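Local coordinates for protein kappa-carrageenase (Zobellia galactanivorans, PDB 5OCR) that probably hydrolyses kappa-carrageenan, a sulfated galactan of red algae, through the family 16 glycoside hydrolase module that makes up this chain, at residues Asn46-Ser51 with Ser88-Ser93; Ala52-Asn57 with Gly82-Thr87; Val129-Thr134 with Val167-Gly172; Asp155-Met160 with Asp195-Phe200; Asn163-Val168 with Lys177-Tyr182. One frame throughout, in Å; residues are numbered along the deposited sequence.

Contact 1 of 5, residues Asn46-Ser51 with Ser88-Ser93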
# COMPACT_ATOMS: atom_id res chain seq x y z
N ASN A 46 6.83 8.69 12.43
CA ASN A 46 7.59 7.98 11.46
C ASN A 46 6.72 7.38 10.33
O ASN A 46 6.77 6.18 10.09
CB ASN A 46 8.35 6.93 12.28
CG ASN A 46 8.99 7.57 13.51
OD1 ASN A 46 9.85 8.43 13.39
ND2 ASN A 46 8.53 7.19 14.68
N LEU A 47 5.92 8.20 9.64
CA LEU A 47 4.94 7.68 8.59
C LEU A 47 5.34 8.16 7.20
O LEU A 47 6.10 9.15 7.11
CB LEU A 47 3.49 8.13 8.95
CG LEU A 47 3.01 7.59 10.30
CD1 LEU A 47 1.67 8.19 10.69
CD2 LEU A 47 2.97 6.04 10.29
N PRO A 48 4.83 7.52 6.10
CA PRO A 48 5.31 7.94 4.77
C PRO A 48 5.12 9.40 4.49
O PRO A 48 4.10 10.03 4.88
CB PRO A 48 4.46 7.12 3.75
CG PRO A 48 3.70 6.13 4.53
CD PRO A 48 3.95 6.34 6.01
N ASN A 49 6.14 9.96 3.84
CA ASN A 49 6.02 11.29 3.19
C ASN A 49 4.88 11.25 2.20
O ASN A 49 4.80 10.34 1.38
CB ASN A 49 7.36 11.62 2.50
CG ASN A 49 8.40 12.07 3.50
OD1 ASN A 49 8.07 12.79 4.46
ND2 ASN A 49 9.66 11.67 3.29
N THR A 50 3.89 12.11 2.36
CA THR A 50 2.82 12.15 1.40
C THR A 50 2.74 13.61 1.10
O THR A 50 2.75 14.45 2.02
CB THR A 50 1.51 11.67 2.01
OG1 THR A 50 1.44 12.18 3.35
CG2 THR A 50 1.52 10.14 2.13
N SER A 51 2.71 13.92 -0.18
CA SER A 51 2.71 15.35 -0.54
C SER A 51 1.27 15.81 -0.69
O SER A 51 1.00 17.02 -0.67
CB SER A 51 3.54 15.57 -1.82
OG SER A 51 3.22 14.60 -2.80
N SER A 88 -5.80 10.86 6.31
CA SER A 88 -6.07 9.44 6.20
C SER A 88 -5.57 8.61 7.34
O SER A 88 -5.17 9.13 8.41
CB SER A 88 -5.63 8.95 4.81
OG SER A 88 -6.19 7.65 4.58
N GLY A 89 -5.65 7.29 7.17
CA GLY A 89 -5.22 6.40 8.28
C GLY A 89 -4.27 5.33 7.78
O GLY A 89 -4.30 4.99 6.58
N ILE A 90 -3.41 4.79 8.65
CA ILE A 90 -2.32 3.92 8.21
C ILE A 90 -1.89 3.02 9.35
O ILE A 90 -1.78 3.51 10.46
CB ILE A 90 -1.12 4.69 7.63
CG1 ILE A 90 0.08 3.74 7.35
CG2 ILE A 90 -0.67 5.85 8.57
CD1 ILE A 90 1.16 4.39 6.44
N PHE A 91 -1.75 1.71 9.09
CA PHE A 91 -1.04 0.83 9.98
C PHE A 91 0.34 0.59 9.42
O PHE A 91 0.48 0.03 8.30
CB PHE A 91 -1.72 -0.55 10.07
CG PHE A 91 -2.98 -0.54 10.86
CD1 PHE A 91 -2.94 -0.53 12.25
CD2 PHE A 91 -4.20 -0.58 10.22
CE1 PHE A 91 -4.15 -0.52 13.00
CE2 PHE A 91 -5.37 -0.63 10.98
CZ PHE A 91 -5.35 -0.58 12.37
N LYS A 92 1.36 1.06 10.13
CA LYS A 92 2.81 0.85 9.73
C LYS A 92 3.50 0.13 10.85
O LYS A 92 3.56 0.63 12.00
CB LYS A 92 3.48 2.16 9.43
CG LYS A 92 4.95 1.89 8.98
CD LYS A 92 5.67 3.26 8.85
CE LYS A 92 7.15 2.88 8.56
NZ LYS A 92 7.91 4.19 8.45
N SER A 93 4.01 -1.08 10.59
CA SER A 93 4.68 -1.80 11.69
C SER A 93 5.96 -1.07 12.17
O SER A 93 6.79 -0.57 11.35
CB SER A 93 5.01 -3.25 11.34
OG SER A 93 5.96 -3.32 10.26
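Ile90 and Lys92, two residues apart on strand 90-93, both point toward the loop 46-51 and make a seat for Leu47. The leucine fork is shared between them: CD1 lies 3.9 Å from Ile90 CG2, while CD2 lies 4.0 Å from Lys92 CB, the side chains running past one another in opposite senses. Ile90 uses its second branch for a different partner. Because CG1 stands anti to the backbone N (chi1 173°), CD1 is carried forward to the ring of Pro48, where it meets CD at 3.4 Å, closer than usual van der Waals packing. A beta-branched residue suits this place, since one branch serves the leucine and the other the proline.

Lys92 is stretched to its full length, which takes its methylenes past Leu47 CD2 and brings NZ to the carbonyl O of Asn46 at 2.8 Å. The donor stands 34° out of the carbonyl plane. The same ammonium is also hydrogen-bonded to Tyr122 OH. Trp55 packs on Leu47 and Ile90, and the strand side chains also touch Thr236 of strand 233-241 in this beta-jellyroll.

The lysine thus plays two parts: its hydrocarbon stem joins an apolar patch, and its charged end, on a buried residue, is met by a carbonyl and a hydroxyl. Between these two segments the join is made by strand side chains, apolar carbons and one lysine tip, and not by backbone pairing.

Contact 2 of 5, residues Ala52-Asn57 with Gly82-Thr87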
# COMPACT_ATOMS: atom_id res chain seq x y z
N ALA A 52 0.36 14.84 -0.81
CA ALA A 52 -1.01 15.12 -1.11
C ALA A 52 -2.01 14.99 -0.01
O ALA A 52 -3.15 15.33 -0.24
CB ALA A 52 -1.49 14.40 -2.40
N TRP A 53 -1.65 14.44 1.18
CA TRP A 53 -2.58 14.38 2.30
C TRP A 53 -1.78 14.15 3.54
O TRP A 53 -0.60 13.95 3.38
CB TRP A 53 -3.61 13.25 2.10
CG TRP A 53 -3.01 11.86 2.14
CD1 TRP A 53 -2.91 11.04 3.27
CD2 TRP A 53 -2.47 11.08 1.03
NE1 TRP A 53 -2.33 9.84 2.94
CE2 TRP A 53 -2.07 9.76 1.61
CE3 TRP A 53 -2.21 11.31 -0.34
CZ2 TRP A 53 -1.41 8.76 0.83
CZ3 TRP A 53 -1.59 10.32 -1.11
CH2 TRP A 53 -1.22 9.07 -0.55
N LYS A 54 -2.38 14.17 4.71
CA LYS A 54 -1.70 13.86 5.96
C LYS A 54 -2.34 12.68 6.71
O LYS A 54 -3.48 12.29 6.42
CB LYS A 54 -1.72 15.07 6.87
CG LYS A 54 -0.64 16.04 6.34
CD LYS A 54 -0.68 17.42 6.89
CE LYS A 54 0.57 18.16 6.39
NZ LYS A 54 0.53 18.33 4.92
N TRP A 55 -1.62 12.15 7.68
CA TRP A 55 -2.14 11.05 8.45
C TRP A 55 -2.69 11.56 9.71
O TRP A 55 -2.09 12.48 10.30
CB TRP A 55 -1.01 10.06 8.77
CG TRP A 55 -0.30 9.60 7.54
CD1 TRP A 55 1.01 9.90 7.13
CD2 TRP A 55 -0.83 8.67 6.51
NE1 TRP A 55 1.34 9.22 5.99
CE2 TRP A 55 0.23 8.52 5.52
CE3 TRP A 55 -2.07 8.02 6.31
CZ2 TRP A 55 0.09 7.71 4.39
CZ3 TRP A 55 -2.20 7.19 5.19
CH2 TRP A 55 -1.17 7.08 4.22
N ASN A 56 -3.80 11.02 10.15
CA ASN A 56 -4.33 11.26 11.50
C ASN A 56 -4.94 9.98 12.03
O ASN A 56 -6.17 9.73 11.98
CB ASN A 56 -5.39 12.44 11.50
CG ASN A 56 -5.78 12.86 12.94
OD1 ASN A 56 -5.58 12.09 13.89
ND2 ASN A 56 -6.37 14.02 13.08
N ASN A 57 -4.07 9.14 12.59
CA ASN A 57 -4.49 7.86 13.08
C ASN A 57 -5.46 7.94 14.28
O ASN A 57 -6.30 7.08 14.45
CB ASN A 57 -3.27 6.97 13.38
CG ASN A 57 -2.69 6.39 12.09
OD1 ASN A 57 -3.39 6.35 11.09
ND2 ASN A 57 -1.43 6.06 12.08
N GLY A 82 -0.63 22.63 5.54
CA GLY A 82 0.60 22.25 4.83
C GLY A 82 0.35 21.82 3.40
O GLY A 82 0.90 20.79 2.94
N GLY A 83 -0.53 22.54 2.74
CA GLY A 83 -0.80 22.33 1.28
C GLY A 83 -1.82 21.19 0.99
O GLY A 83 -2.00 20.80 -0.19
N THR A 84 -2.42 20.59 2.02
CA THR A 84 -3.26 19.41 1.79
C THR A 84 -4.64 19.57 2.45
O THR A 84 -4.80 20.36 3.40
CB THR A 84 -2.59 18.12 2.29
OG1 THR A 84 -2.45 18.10 3.71
CG2 THR A 84 -1.21 17.99 1.66
N TYR A 85 -5.61 18.85 1.87
CA TYR A 85 -7.06 19.08 2.18
C TYR A 85 -7.78 17.88 2.80
O TYR A 85 -8.96 17.95 3.19
CB TYR A 85 -7.81 19.52 0.92
CG TYR A 85 -7.33 20.81 0.33
CD1 TYR A 85 -7.92 22.00 0.71
CD2 TYR A 85 -6.23 20.82 -0.55
CE1 TYR A 85 -7.48 23.18 0.17
CE2 TYR A 85 -5.82 22.00 -1.12
CZ TYR A 85 -6.42 23.16 -0.71
OH TYR A 85 -6.02 24.39 -1.19
N PHE A 86 -7.07 16.75 2.87
CA PHE A 86 -7.58 15.49 3.47
C PHE A 86 -6.62 14.87 4.50
O PHE A 86 -5.40 15.10 4.42
CB PHE A 86 -7.73 14.50 2.33
CG PHE A 86 -8.76 14.91 1.35
CD1 PHE A 86 -10.11 14.49 1.53
CD2 PHE A 86 -8.44 15.79 0.29
CE1 PHE A 86 -11.09 14.90 0.60
CE2 PHE A 86 -9.43 16.21 -0.61
CZ PHE A 86 -10.74 15.76 -0.46
N THR A 87 -7.16 14.02 5.38
CA THR A 87 -6.33 13.16 6.22
C THR A 87 -6.74 11.72 6.03
O THR A 87 -7.91 11.44 5.73
CB THR A 87 -6.38 13.57 7.74
OG1 THR A 87 -7.73 13.44 8.26
CG2 THR A 87 -5.83 15.04 7.90
O HOH W 1 -5.15 17.12 -0.08
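Lys54 and Phe86 join the backbones: Lys54 N donates to Phe86 O at 3.2 Å in a nearly straight bond (168° at the hydrogen). Lys54 O turns to the next residue, where the CA-H of Thr87 approaches at 3.0 Å, and it also accepts from Ser88 N, as expected of a parallel bridge. Farther along, the Lys54 side chain crosses Thr84 at about a right angle. A bend at its last torsion (chi4 66°) lowers NZ toward Gly82 O, a weak bond of 3.2 Å; its stronger partner is Asp81 O, which Thr84 OG1 also reaches. Glycine fits position 82, where phi is positive and a CB would collide with the ammonium. A methionine in place of Lys54 would probably leave the carbonyls of Asp81 and Gly82 without their charged partner and the turn less firmly held. Thr84 CG2 rests 3.5 Å from Ala52 C, and one water links Ala52 O (2.7 Å) to Tyr85 N (2.6 Å).

Outward, Asn56 OD1 caps Lys59 N at the start of helix 57-60, and Thr87 OG1 bonds Asn60 ND2 of that helix. The short strand 54-55 thus lies parallel to the start of strand 86-97, which is also paired with the antiparallel strands 67-74 and 233-241.

Contact 3 of 5, residues Val129-Thr134 with Val167-Gly172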
# COMPACT_ATOMS: atom_id res chain seq x y z
N VAL A 129 24.74 4.50 0.27
CA VAL A 129 25.15 3.24 -0.25
C VAL A 129 25.98 3.51 -1.52
O VAL A 129 25.99 4.64 -2.09
CB VAL A 129 23.94 2.36 -0.54
CG1 VAL A 129 23.07 2.30 0.70
CG2 VAL A 129 23.06 2.99 -1.63
N ALA A 130 26.68 2.49 -1.93
CA ALA A 130 27.64 2.56 -3.00
C ALA A 130 26.95 2.55 -4.37
O ALA A 130 25.73 2.28 -4.47
CB ALA A 130 28.59 1.38 -2.88
N ASN A 131 27.72 2.91 -5.43
CA ASN A 131 27.16 2.93 -6.77
C ASN A 131 26.48 1.60 -7.12
O ASN A 131 27.04 0.53 -6.96
CB ASN A 131 28.30 3.21 -7.78
CG ASN A 131 27.78 3.56 -9.15
OD1 ASN A 131 26.82 4.32 -9.29
ND2 ASN A 131 28.47 3.09 -10.15
N GLY A 132 25.26 1.68 -7.60
CA GLY A 132 24.54 0.51 -8.09
C GLY A 132 23.73 -0.13 -6.95
O GLY A 132 22.93 -1.08 -7.20
N GLU A 133 23.95 0.31 -5.70
CA GLU A 133 23.26 -0.31 -4.60
C GLU A 133 21.91 0.29 -4.40
O GLU A 133 21.64 1.41 -4.88
CB GLU A 133 24.11 -0.22 -3.32
CG GLU A 133 25.45 -1.00 -3.40
CD GLU A 133 25.38 -2.46 -3.85
OE1 GLU A 133 24.30 -3.09 -3.81
OE2 GLU A 133 26.44 -3.00 -4.26
N THR A 134 21.05 -0.38 -3.63
CA THR A 134 19.64 0.09 -3.43
C THR A 134 19.59 1.10 -2.32
O THR A 134 20.07 0.82 -1.24
CB THR A 134 18.80 -1.13 -3.02
OG1 THR A 134 18.83 -2.08 -4.08
CG2 THR A 134 17.29 -0.73 -2.77
N VAL A 167 14.78 3.01 -5.49
CA VAL A 167 15.72 4.05 -5.93
C VAL A 167 17.07 3.36 -5.85
O VAL A 167 17.31 2.62 -4.89
CB VAL A 167 15.74 5.19 -4.87
CG1 VAL A 167 16.84 6.25 -5.18
CG2 VAL A 167 14.36 5.86 -4.88
N VAL A 168 17.90 3.54 -6.88
CA VAL A 168 19.21 2.88 -6.98
C VAL A 168 20.24 3.98 -7.10
O VAL A 168 19.99 4.96 -7.84
CB VAL A 168 19.20 1.96 -8.19
CG1 VAL A 168 20.60 1.35 -8.43
CG2 VAL A 168 18.24 0.84 -7.87
N LYS A 169 21.40 3.85 -6.41
CA LYS A 169 22.41 4.89 -6.54
C LYS A 169 23.09 4.80 -7.91
O LYS A 169 23.53 3.71 -8.34
CB LYS A 169 23.39 4.85 -5.37
CG LYS A 169 24.77 5.40 -5.74
CD LYS A 169 25.46 6.10 -4.62
CE LYS A 169 24.70 7.32 -4.14
NZ LYS A 169 25.34 7.43 -2.83
N GLU A 170 23.09 5.93 -8.66
CA GLU A 170 23.75 5.99 -10.00
C GLU A 170 24.43 7.32 -10.17
O GLU A 170 23.76 8.33 -10.06
CB GLU A 170 22.81 5.80 -11.20
CG GLU A 170 22.08 4.48 -11.26
CD GLU A 170 21.18 4.37 -12.51
OE1 GLU A 170 21.06 5.34 -13.31
OE2 GLU A 170 20.59 3.28 -12.66
N ASN A 171 25.75 7.26 -10.40
CA ASN A 171 26.59 8.48 -10.65
C ASN A 171 26.31 9.51 -9.60
O ASN A 171 26.16 10.71 -9.90
CB ASN A 171 26.30 9.14 -12.00
CG ASN A 171 26.35 8.16 -13.13
OD1 ASN A 171 27.38 7.51 -13.35
ND2 ASN A 171 25.23 8.03 -13.86
N GLY A 172 26.16 9.05 -8.36
CA GLY A 172 26.15 9.98 -7.26
C GLY A 172 24.75 10.35 -6.76
O GLY A 172 24.65 10.95 -5.71
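Lys169, in the conformer described, one of two modelled, lies along the turn 129-134; its side-chain contacts are less certain for that reason. Its methylenes pass the backbone of Ala130 and Asn131, with CG 3.5 Å from Ala130 O. CG is anti to the backbone N, and bends at chi2 and chi3 then swing the chain back until NZ meets Val129 O at 3.0 Å, nearly along the C=O axis. NZ is held chiefly by Tyr127 O, with Val129 O as its partner within the turn. Val129 runs past the stem in the opposite direction, its CG2 4.2 Å from Lys169 CB.

Asn131 also swings its amide away from its own backbone N (chi1 -167°), and OD1 comes to Asn171 N at 3.3 Å, a weak bond. Val168 CG1 packs against the carbonyl oxygens of Gly132 and Glu133, 3.6 Å from Gly132 O. Thr134, facing the same side of the sheet as Val168, keeps its hydroxyl for Tyr228 O.

The backbone explains why the turn is so placed. Lys169 N donates to Glu133 O at 2.9 Å, and Gly132 N donates to Lys169 O at 2.8 Å, so two residues stand opposite one. Gly132, with phi at 91°, is the third residue of a type II turn from Ala130 to Glu133. Together these features fit a G1 beta bulge, here leading into the antiparallel pairing of strands 134-144 and 159-170.

Contact 4 of 5, residues Asp155-Met160 with Asp195-Phe200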
# COMPACT_ATOMS: atom_id res chain seq x y z
N ASP A 155 -7.64 1.81 -16.61
CA ASP A 155 -8.18 0.79 -15.73
C ASP A 155 -9.52 1.24 -15.12
O ASP A 155 -9.84 2.43 -15.04
CB ASP A 155 -7.21 0.53 -14.57
CG ASP A 155 -5.96 -0.29 -15.01
OD1 ASP A 155 -5.85 -0.80 -16.19
OD2 ASP A 155 -5.08 -0.50 -14.12
N ASP A 156 -10.27 0.25 -14.63
CA ASP A 156 -11.54 0.52 -13.92
C ASP A 156 -11.44 -0.21 -12.58
O ASP A 156 -10.34 -0.61 -12.15
CB ASP A 156 -12.79 0.05 -14.70
CG ASP A 156 -12.78 -1.46 -15.04
OD1 ASP A 156 -13.49 -1.93 -15.98
OD2 ASP A 156 -12.10 -2.25 -14.34
N ILE A 157 -12.56 -0.27 -11.87
CA ILE A 157 -12.58 -0.75 -10.49
C ILE A 157 -12.10 -2.25 -10.36
O ILE A 157 -11.64 -2.66 -9.32
CB ILE A 157 -13.97 -0.56 -9.90
CG1 ILE A 157 -13.87 -0.69 -8.37
CG2 ILE A 157 -14.91 -1.66 -10.37
CD1 ILE A 157 -14.56 0.35 -7.51
N TYR A 158 -12.20 -3.04 -11.43
CA TYR A 158 -11.83 -4.46 -11.34
C TYR A 158 -10.30 -4.69 -11.46
O TYR A 158 -9.80 -5.80 -11.18
CB TYR A 158 -12.50 -5.19 -12.50
CG TYR A 158 -14.01 -5.21 -12.32
CD1 TYR A 158 -14.62 -6.16 -11.47
CD2 TYR A 158 -14.83 -4.30 -12.99
CE1 TYR A 158 -16.02 -6.19 -11.33
CE2 TYR A 158 -16.24 -4.31 -12.81
CZ TYR A 158 -16.78 -5.24 -11.99
OH TYR A 158 -18.18 -5.30 -11.86
N ASP A 159 -9.61 -3.66 -11.95
CA ASP A 159 -8.15 -3.77 -12.17
C ASP A 159 -7.40 -3.43 -10.87
O ASP A 159 -7.73 -2.45 -10.20
CB ASP A 159 -7.71 -2.80 -13.26
CG ASP A 159 -8.38 -3.15 -14.63
OD1 ASP A 159 -8.32 -4.32 -15.06
OD2 ASP A 159 -8.98 -2.26 -15.30
N MET A 160 -6.34 -4.21 -10.62
CA MET A 160 -5.42 -3.82 -9.52
C MET A 160 -3.98 -3.86 -9.92
O MET A 160 -3.61 -4.46 -10.92
CB MET A 160 -5.70 -4.66 -8.26
CG MET A 160 -5.31 -6.11 -8.48
SD MET A 160 -6.09 -7.16 -7.18
CE MET A 160 -7.84 -7.01 -7.41
N ASP A 195 -15.69 -7.16 -7.76
CA ASP A 195 -15.36 -5.78 -7.48
C ASP A 195 -14.63 -5.77 -6.11
O ASP A 195 -15.25 -6.07 -5.11
CB ASP A 195 -16.73 -5.05 -7.38
CG ASP A 195 -16.58 -3.60 -6.98
OD1 ASP A 195 -15.51 -3.19 -6.43
OD2 ASP A 195 -17.58 -2.85 -7.14
N PRO A 196 -13.32 -5.40 -6.06
CA PRO A 196 -12.52 -5.40 -4.81
C PRO A 196 -13.05 -4.45 -3.76
O PRO A 196 -12.68 -4.60 -2.57
CB PRO A 196 -11.07 -4.96 -5.25
CG PRO A 196 -11.10 -5.23 -6.76
CD PRO A 196 -12.54 -4.87 -7.21
N SER A 197 -13.88 -3.47 -4.13
CA SER A 197 -14.42 -2.52 -3.19
C SER A 197 -15.61 -3.11 -2.44
O SER A 197 -16.06 -2.45 -1.53
CB SER A 197 -14.81 -1.21 -3.91
OG SER A 197 -16.04 -1.31 -4.66
N LYS A 198 -16.14 -4.28 -2.84
CA LYS A 198 -17.42 -4.74 -2.27
C LYS A 198 -17.32 -5.84 -1.24
O LYS A 198 -18.29 -6.05 -0.52
CB LYS A 198 -18.37 -5.18 -3.37
CG LYS A 198 -18.83 -3.95 -4.17
CD LYS A 198 -19.90 -3.10 -3.47
CE LYS A 198 -20.35 -1.96 -4.36
NZ LYS A 198 -21.08 -2.60 -5.48
N ASP A 199 -16.20 -6.57 -1.18
CA ASP A 199 -16.10 -7.74 -0.30
C ASP A 199 -14.65 -7.85 0.12
O ASP A 199 -13.76 -7.24 -0.54
CB ASP A 199 -16.50 -9.05 -1.01
CG ASP A 199 -17.88 -8.99 -1.66
OD1 ASP A 199 -17.98 -8.80 -2.94
OD2 ASP A 199 -18.85 -9.03 -0.91
N PHE A 200 -14.38 -8.72 1.07
CA PHE A 200 -12.98 -8.93 1.53
C PHE A 200 -12.33 -9.94 0.66
O PHE A 200 -12.93 -11.02 0.39
CB PHE A 200 -12.96 -9.51 3.01
CG PHE A 200 -13.27 -8.44 4.03
CD1 PHE A 200 -14.62 -8.14 4.36
CD2 PHE A 200 -12.25 -7.74 4.67
CE1 PHE A 200 -14.97 -7.13 5.25
CE2 PHE A 200 -12.58 -6.70 5.60
CZ PHE A 200 -13.96 -6.43 5.93
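Asp195 OD1, packed against Ile157, is gripped by two donors from one residue: Ser197 OG at 2.6 Å and Ser197 N at 2.8 Å. The hydroxyl comes on the syn side and the amide on the anti side, both from the same face of the carboxylate. The amide bond closes an Asx turn, and the pair of bonds holds the carboxylate against rotation. Across the contact, Ile157 CG1 lies 3.6 Å from that oxygen and CD1 the same distance from Ser197 OG. The isoleucine reaches them because CG1 is anti to its backbone N (chi1 -164°), which sends the longer branch over the Asx turn.

The partner segment is itself a compact turn leading into strand 159-170 of the jellyroll: a type I turn from Asp156 to Asp159, with a second Asx turn in which Asp156 OD2 accepts from Tyr158 N. With an alanine here in place of the aspartate, Ser197 N and OG would probably lose their shared acceptor, and a gap would probably open beside the Ile157 branch.

Proline at position 196 fits the bend and offers a compact, rigid hydrocarbon ring. Pro196 CD lies 3.2 Å from Ile157 O, and Pro196 CG meets Met160 CE at 3.8 Å. Leu144 of strand 134-144 touches both Pro196 and Met160. Alongside, the Tyr158 ring brings CE1 obliquely to within 3.7 Å of Asp195 N, while Arg191 forms salt bridges with Asp156 and Asp159.

Contact 5 of 5, residues Asn163-Val168 with Lys177-Tyr182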
# COMPACT_ATOMS: atom_id res chain seq x y z
N ASN A 163 2.83 -3.51 -7.83
CA ASN A 163 4.09 -3.07 -8.45
C ASN A 163 5.28 -3.01 -7.51
O ASN A 163 5.08 -3.05 -6.32
CB ASN A 163 3.89 -1.61 -8.90
CG ASN A 163 2.90 -1.54 -10.03
OD1 ASN A 163 2.78 -2.49 -10.80
ND2 ASN A 163 2.29 -0.42 -10.22
N LEU A 164 6.48 -3.05 -8.09
CA LEU A 164 7.70 -2.82 -7.31
C LEU A 164 8.27 -1.44 -7.61
O LEU A 164 8.21 -0.97 -8.75
CB LEU A 164 8.80 -3.76 -7.78
CG LEU A 164 8.45 -5.24 -7.50
CD1 LEU A 164 9.37 -6.20 -8.27
CD2 LEU A 164 8.33 -5.57 -6.04
N HIS A 165 8.91 -0.83 -6.61
CA HIS A 165 9.50 0.52 -6.81
C HIS A 165 10.84 0.47 -6.10
O HIS A 165 10.98 -0.18 -5.08
CB HIS A 165 8.70 1.63 -6.13
CG HIS A 165 7.29 1.76 -6.61
ND1 HIS A 165 6.89 2.77 -7.47
CD2 HIS A 165 6.16 0.98 -6.35
CE1 HIS A 165 5.57 2.63 -7.72
NE2 HIS A 165 5.13 1.53 -7.02
N ALA A 166 11.83 1.14 -6.69
CA ALA A 166 13.09 1.32 -5.95
C ALA A 166 13.79 2.62 -6.31
O ALA A 166 13.53 3.22 -7.29
CB ALA A 166 14.06 0.17 -6.27
N VAL A 167 14.78 3.01 -5.49
CA VAL A 167 15.72 4.05 -5.93
C VAL A 167 17.07 3.36 -5.85
O VAL A 167 17.31 2.62 -4.89
CB VAL A 167 15.74 5.19 -4.87
CG1 VAL A 167 16.84 6.25 -5.18
CG2 VAL A 167 14.36 5.86 -4.88
N VAL A 168 17.90 3.54 -6.88
CA VAL A 168 19.21 2.88 -6.98
C VAL A 168 20.24 3.98 -7.10
O VAL A 168 19.99 4.96 -7.84
CB VAL A 168 19.20 1.96 -8.19
CG1 VAL A 168 20.60 1.35 -8.43
CG2 VAL A 168 18.24 0.84 -7.87
N LYS A 177 13.59 3.91 -9.96
CA LYS A 177 13.26 2.86 -10.93
C LYS A 177 11.76 2.58 -10.72
O LYS A 177 11.36 2.03 -9.67
CB LYS A 177 14.05 1.57 -10.63
CG LYS A 177 15.59 1.73 -10.68
CD LYS A 177 16.10 2.31 -12.00
CE LYS A 177 17.61 2.46 -11.99
NZ LYS A 177 18.20 3.01 -13.28
N ARG A 178 10.94 3.07 -11.66
CA ARG A 178 9.49 3.12 -11.54
C ARG A 178 8.92 1.98 -12.37
O ARG A 178 9.49 1.62 -13.42
CB ARG A 178 8.98 4.48 -12.02
CG ARG A 178 9.79 5.62 -11.39
CD ARG A 178 9.12 6.98 -11.45
NE ARG A 178 9.31 7.76 -10.21
CZ ARG A 178 10.07 8.83 -10.09
NH1 ARG A 178 10.77 9.27 -11.13
NH2 ARG A 178 10.12 9.48 -8.93
N PRO A 179 7.76 1.46 -11.98
CA PRO A 179 7.18 0.33 -12.73
C PRO A 179 6.95 0.63 -14.21
O PRO A 179 7.22 -0.24 -15.01
CB PRO A 179 5.80 0.14 -12.05
CG PRO A 179 5.91 0.81 -10.74
CD PRO A 179 7.03 1.76 -10.71
N LYS A 180 6.51 1.86 -14.56
CA LYS A 180 6.18 2.14 -15.96
C LYS A 180 7.44 2.32 -16.77
O LYS A 180 7.37 2.27 -17.99
CB LYS A 180 5.27 3.36 -16.09
CG LYS A 180 3.88 3.06 -15.57
CD LYS A 180 2.98 4.27 -15.71
CE LYS A 180 1.64 3.92 -14.99
NZ LYS A 180 0.68 5.04 -14.93
N MET A 181 8.58 2.52 -16.08
CA MET A 181 9.91 2.64 -16.77
C MET A 181 10.51 1.29 -17.01
O MET A 181 11.24 1.06 -18.01
CB MET A 181 10.88 3.46 -15.91
CG MET A 181 10.28 4.82 -15.60
SD MET A 181 11.37 6.23 -15.37
CE MET A 181 10.27 7.52 -15.97
N TYR A 182 10.21 0.35 -16.12
CA TYR A 182 10.83 -1.01 -16.12
C TYR A 182 9.73 -2.07 -15.98
O TYR A 182 9.67 -2.82 -15.01
CB TYR A 182 11.93 -1.14 -15.01
CG TYR A 182 13.07 -0.22 -15.25
CD1 TYR A 182 14.10 -0.62 -16.16
CD2 TYR A 182 13.09 1.06 -14.71
CE1 TYR A 182 15.14 0.27 -16.45
CE2 TYR A 182 14.13 1.96 -15.04
CZ TYR A 182 15.13 1.51 -15.88
OH TYR A 182 16.13 2.37 -16.23
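Ala166 and Lys177 form an antiparallel, hydrogen-bonded pair in the beta hairpin made by strands 159-170 and 173-177 of the family 16 jellyroll. Lys177 N donates to Ala166 O at 2.8 Å, and Ala166 N returns a bond to Lys177 O at 3.1 Å, lying in the carbonyl plane. Both bonds are almost straight.

Beyond this pair the second strand gives way to a turn, and Pro179 takes over the packing. Its ring lies over one face of His165, a CH-pi contact in which CG stands 3.9 Å from the ring centroid and 25° off the normal. The proline is displaced toward the rim, so that its CD meets His165 ND1 at 3.4 Å. Pro179 CG also reaches Asn163 CB at 3.6 Å, the two side chains crossing at about a right angle. A proline suits the spot: it has no amide hydrogen to satisfy and its rigid ring fills the angle between asparagine and histidine.

His165 NE2 has a weak hydrogen bond to Asp140, and its ring touches Glu138; both lie on strand 134-144, whose Glu-Ile-Asp-Val-Val-Glu sequence fits the family 16 signature Glu-x-Asp-x-x-Glu, so the histidine probably borders the cleft. Asn163 OD1 accepts from Asn188 N. The ammonium of Lys177 pairs with Glu170, and lower on the same side chain, CG, anti to the carbonyl carbon (chi1 -60°), lies 4.0 Å from Val168 CG2.

All five contacts belong to one family 16 module built from the strands of a jellyroll. Contacts 1 and 2 come first along the chain, with contact 2 lying between the segments of contact 1. Their centres are 10 Å apart, they share strand 86-97, and a probable hydrogen bond from Ile90 N to Asn57 OD1 joins them. Contacts 3, 4 and 5 follow, all on strand 159-170. Contact 5 falls within the span of contact 4, whereas contacts 3 and 4 alternate in sequence and stand 36 Å apart between centres. Contacts 3 and 5 share Val167 and Val168. Thus one long strand runs from the partly buried turn of contact 4, through the buried hairpin of contact 5, to the surface turn of contact 3.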